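Local coordinates for DUF1805 domain-containing protein (Thermoplasma acidophilum, PDB 1QW2) that is of unknown function but folds as a small beta/alpha domain that assembles with further copies of itself, at residues S25-A30 with C44-M49; K39-C44 with E50-V55. All coordinates share one frame; numbering follows the deposited sequence.

Contact 1: residues S25-A30 with C44-M49; sequences SDLGNA and CGYLNM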
# COMPACT_ATOMS: atom_id res chain seq x y z
N SER A 25 2.37 -3.55 -8.89
CA SER A 25 1.88 -4.73 -8.19
C SER A 25 1.88 -5.91 -9.13
O SER A 25 1.81 -5.74 -10.35
CB SER A 25 0.46 -4.48 -7.70
OG SER A 25 -0.16 -5.67 -7.25
N ASP A 26 2.00 -7.11 -8.58
CA ASP A 26 1.91 -8.29 -9.42
C ASP A 26 0.44 -8.27 -9.79
O ASP A 26 -0.39 -7.73 -9.04
CB ASP A 26 2.21 -9.57 -8.64
CG ASP A 26 3.64 -9.64 -8.14
OD1 ASP A 26 4.56 -9.40 -8.95
OD2 ASP A 26 3.84 -9.96 -6.95
N LEU A 27 0.09 -8.82 -10.94
CA LEU A 27 -1.30 -8.89 -11.33
C LEU A 27 -1.47 -10.21 -12.06
O LEU A 27 -2.08 -11.14 -11.54
CB LEU A 27 -1.69 -7.72 -12.24
CG LEU A 27 -3.19 -7.69 -12.58
CD1 LEU A 27 -3.99 -7.43 -11.31
CD2 LEU A 27 -3.47 -6.62 -13.62
N GLY A 28 -0.90 -10.30 -13.25
CA GLY A 28 -0.99 -11.53 -14.02
C GLY A 28 0.40 -11.96 -14.46
O GLY A 28 1.34 -11.93 -13.66
N ASN A 29 0.53 -12.36 -15.72
CA ASN A 29 1.83 -12.77 -16.23
C ASN A 29 2.68 -11.54 -16.51
O ASN A 29 3.86 -11.64 -16.85
CB ASN A 29 1.66 -13.62 -17.49
CG ASN A 29 1.14 -15.01 -17.17
OD1 ASN A 29 1.60 -15.64 -16.21
ND2 ASN A 29 0.19 -15.49 -17.96
N ALA A 30 2.06 -10.37 -16.34
CA ALA A 30 2.73 -9.09 -16.50
C ALA A 30 2.33 -8.31 -15.25
O ALA A 30 1.27 -8.54 -14.69
CB ALA A 30 2.24 -8.38 -17.75
N CYS A 44 0.52 1.13 -17.66
CA CYS A 44 1.07 0.10 -18.53
C CYS A 44 0.01 -0.45 -19.49
O CYS A 44 -1.12 0.03 -19.51
CB CYS A 44 1.63 -1.05 -17.68
SG CYS A 44 0.36 -1.92 -16.73
N GLY A 45 0.39 -1.47 -20.25
CA GLY A 45 -0.49 -2.09 -21.23
C GLY A 45 -1.84 -2.61 -20.76
O GLY A 45 -2.74 -2.81 -21.57
N TYR A 46 -1.99 -2.84 -19.46
CA TYR A 46 -3.27 -3.33 -18.95
C TYR A 46 -4.37 -2.26 -19.00
O TYR A 46 -5.54 -2.57 -18.82
CB TYR A 46 -3.11 -3.84 -17.51
CG TYR A 46 -2.55 -5.24 -17.40
CD1 TYR A 46 -3.21 -6.33 -17.97
CD2 TYR A 46 -1.39 -5.48 -16.67
CE1 TYR A 46 -2.72 -7.63 -17.81
CE2 TYR A 46 -0.89 -6.78 -16.51
CZ TYR A 46 -1.56 -7.84 -17.07
OH TYR A 46 -1.09 -9.12 -16.88
N LEU A 47 -3.99 -1.01 -19.26
CA LEU A 47 -4.99 0.06 -19.33
C LEU A 47 -5.86 -0.04 -20.57
O LEU A 47 -5.37 -0.23 -21.68
CB LEU A 47 -4.31 1.43 -19.32
CG LEU A 47 -5.28 2.62 -19.49
CD1 LEU A 47 -6.19 2.70 -18.28
CD2 LEU A 47 -4.49 3.91 -19.64
N ASN A 48 -7.17 0.09 -20.35
CA ASN A 48 -8.15 0.07 -21.43
C ASN A 48 -8.40 1.54 -21.77
O ASN A 48 -9.10 2.24 -21.03
CB ASN A 48 -9.45 -0.57 -20.95
CG ASN A 48 -10.46 -0.75 -22.06
OD1 ASN A 48 -10.57 0.08 -22.96
ND2 ASN A 48 -11.21 -1.85 -22.00
N MSE A 49 -7.82 2.02 -22.87
CA MSE A 49 -7.98 3.42 -23.27
C MSE A 49 -9.43 3.78 -23.58
O MSE A 49 -9.83 4.94 -23.43
CB MSE A 49 -7.08 3.73 -24.47
CG MSE A 49 -7.10 5.19 -24.94
SE MSE A 49 -6.68 6.52 -23.59
CE MSE A 49 -4.83 6.06 -23.27
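The hydroxyl of Tyr46 is gripped from two chains. Ala30 N in the 25-30 loop gives Tyr46 OH a weak hydrogen bond of 3.4 Å, bent to 137° at the hydrogen, while Asp57 OD2 of the second subunit is its stronger partner. Ala30 curls round the outer rim of the phenol: its carbonyl carbon lies in the ring plane, and its methyl CB comes within 3.7 Å of Tyr46 CE2. Leu27 covers one face, with CD2 3.9 Å from the Tyr46 ring centroid and only 13° off the normal, a CH-pi contact set almost over the centre. Leu27 reaches that position because CG stands opposite the backbone N (chi1 -175°). Tyr46 is the third residue of a type I turn from Cys44 to Leu47, closed by Leu47 N bonding to Cys44 O. The other loop is tightened by Gly28 N bonding to Ala30 O at 3.1 Å. Gly28 also lies against the phenol, its CA 3.7 Å from Tyr46 OH. Asn29 turns from this contact to the second subunit, where its N meets Asp57 OD1 and its ND2 meets Val55 O. Since Tyr46 OH accepts from Ala30 N, its proton is probably directed to Asp57 of the second subunit, so that one phenol links the two loops to the neighbouring chain.

Contact 2: residues K39-C44 with E50-V55; sequences KGYAMC and ETSNKV
The ring of Tyr41 meets Ser52 at its hydroxyl-bearing edge, with Ser52 OG near the ring plane; within the two segments neither face of the ring has a partner, but Lys36, Leu47 and Ala59 of the same chain pack against it, as do Leu27 and Tyr46 of the second subunit. The contact lies inside a beta-alpha-beta unit, in which strand 41-43 passes through helix 49-54 to the neighbouring parallel strand 59-61, so the tyrosine spans the gap from sheet to helix. Ser52 OG donates to Tyr41 OH over 2.8 Å, a short bond between two buried groups. The approach suits the phenol oxygen: the CZ-OH-OG angle, from Tyr41 CZ through OH to Ser52 OG, is about 133°, and OG stands somewhat above the ring plane. On the helix, Ser52 sends its CB toward the strand. The tyrosine's own CB leaves the strand obliquely, and with CG lodged between the backbone N and the carbonyl carbon (chi1 59°) the long ring carries its hydroxyl across to the helix. Tyr41 OH is also hydrogen-bonded to Asp57 OD2, its strongest polar partner. Since the serine donates, the phenol proton is probably directed to this carboxylate, giving a chain of bonds from helix to aspartate. A phenylalanine in place of Tyr41 would probably leave Ser52 OG without its buried acceptor and take from Asp57 one of its partners. Beside the hydrogen bond, Ser52 CB lies 3.5 Å from Tyr41 OH.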
# COMPACT_ATOMS: atom_id res chain seq x y z
N LYS A 39 -3.82 15.65 -12.06
CA LYS A 39 -4.65 15.89 -13.24
C LYS A 39 -4.88 14.67 -14.13
O LYS A 39 -5.90 14.58 -14.82
CB LYS A 39 -4.05 17.01 -14.08
CG LYS A 39 -3.86 18.32 -13.34
CD LYS A 39 -3.24 19.37 -14.24
CE LYS A 39 -2.96 20.65 -13.47
NZ LYS A 39 -2.38 21.71 -14.35
N GLY A 40 -3.94 13.74 -14.14
CA GLY A 40 -4.09 12.56 -14.98
C GLY A 40 -3.13 11.45 -14.58
O GLY A 40 -2.44 11.55 -13.57
N TYR A 41 -3.08 10.40 -15.39
CA TYR A 41 -2.22 9.27 -15.09
C TYR A 41 -1.66 8.59 -16.33
O TYR A 41 -2.15 8.79 -17.45
CB TYR A 41 -3.01 8.26 -14.26
CG TYR A 41 -4.25 7.75 -14.96
CD1 TYR A 41 -4.20 6.67 -15.83
CD2 TYR A 41 -5.47 8.41 -14.80
CE1 TYR A 41 -5.33 6.24 -16.53
CE2 TYR A 41 -6.61 7.99 -15.50
CZ TYR A 41 -6.53 6.91 -16.36
OH TYR A 41 -7.65 6.50 -17.05
N ALA A 42 -0.62 7.80 -16.12
CA ALA A 42 0.02 7.00 -17.16
C ALA A 42 -0.03 5.58 -16.64
O ALA A 42 0.23 5.34 -15.46
CB ALA A 42 1.46 7.43 -17.37
N MSE A 43 -0.38 4.63 -17.49
CA MSE A 43 -0.45 3.24 -17.04
C MSE A 43 0.11 2.31 -18.11
O MSE A 43 0.18 2.67 -19.29
CB MSE A 43 -1.90 2.87 -16.71
CG MSE A 43 -2.06 1.49 -16.07
SE MSE A 43 -3.87 1.23 -15.40
CE MSE A 43 -4.07 -0.63 -15.81
N CYS A 44 0.52 1.13 -17.66
CA CYS A 44 1.07 0.10 -18.53
C CYS A 44 0.01 -0.45 -19.49
O CYS A 44 -1.12 0.03 -19.51
CB CYS A 44 1.63 -1.05 -17.68
SG CYS A 44 0.36 -1.92 -16.73
N GLU A 50 -10.23 2.81 -24.01
CA GLU A 50 -11.62 3.11 -24.30
C GLU A 50 -12.32 3.56 -23.02
O GLU A 50 -13.20 4.42 -23.04
CB GLU A 50 -12.33 1.90 -24.90
CG GLU A 50 -11.70 1.39 -26.19
CD GLU A 50 -12.57 0.39 -26.91
OE1 GLU A 50 -13.08 -0.55 -26.26
OE2 GLU A 50 -12.75 0.53 -28.14
N THR A 51 -11.93 2.96 -21.90
CA THR A 51 -12.53 3.32 -20.62
C THR A 51 -12.07 4.72 -20.21
O THR A 51 -12.87 5.54 -19.74
CB THR A 51 -12.15 2.30 -19.54
OG1 THR A 51 -12.59 1.01 -19.97
CG2 THR A 51 -12.82 2.64 -18.22
N SER A 52 -10.79 5.01 -20.39
CA SER A 52 -10.26 6.32 -20.05
C SER A 52 -11.01 7.40 -20.83
O SER A 52 -11.35 8.45 -20.28
CB SER A 52 -8.77 6.41 -20.38
OG SER A 52 -8.02 5.47 -19.63
N ASN A 53 -11.25 7.15 -22.11
CA ASN A 53 -11.96 8.12 -22.93
C ASN A 53 -13.42 8.22 -22.51
O ASN A 53 -13.98 9.31 -22.48
CB ASN A 53 -11.89 7.75 -24.42
CG ASN A 53 -10.57 8.15 -25.06
OD1 ASN A 53 -9.97 9.15 -24.69
ND2 ASN A 53 -10.13 7.37 -26.04
N LYS A 54 -14.02 7.08 -22.19
CA LYS A 54 -15.42 7.06 -21.79
C LYS A 54 -15.69 7.97 -20.60
O LYS A 54 -16.67 8.72 -20.59
CB LYS A 54 -15.85 5.63 -21.43
CG LYS A 54 -17.23 5.53 -20.80
CD LYS A 54 -17.57 4.09 -20.46
CE LYS A 54 -18.91 3.98 -19.76
NZ LYS A 54 -19.26 2.57 -19.43
N VAL A 55 -14.81 7.93 -19.60
CA VAL A 55 -15.00 8.75 -18.41
C VAL A 55 -14.31 10.11 -18.43
O VAL A 55 -14.33 10.83 -17.43
CB VAL A 55 -14.59 7.96 -17.13
CG1 VAL A 55 -15.41 6.68 -17.04
CG2 VAL A 55 -13.10 7.65 -17.13

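The centres of the two contacts are 13 Å apart, and their segments alternate along the chain: 25-30, 39-44, 44-49, then 50-55, with Cys44 common to both. Contact 1 lies among loops, one between strands 18-25 and 32-36, the other leading out of strand 41-43; contact 2 joins that strand to the helix that follows. They meet at Leu47, whose CD1 packs 3.6 Å from Ser52 OG. Both touch the second subunit, where Tyr46 of one chain packs on Tyr41 of the other and Asp57 serves as hydrogen-bond partner to both tyrosine positions. The beta-alpha-beta crossover and its entry loop are thus part of the interface between subunits.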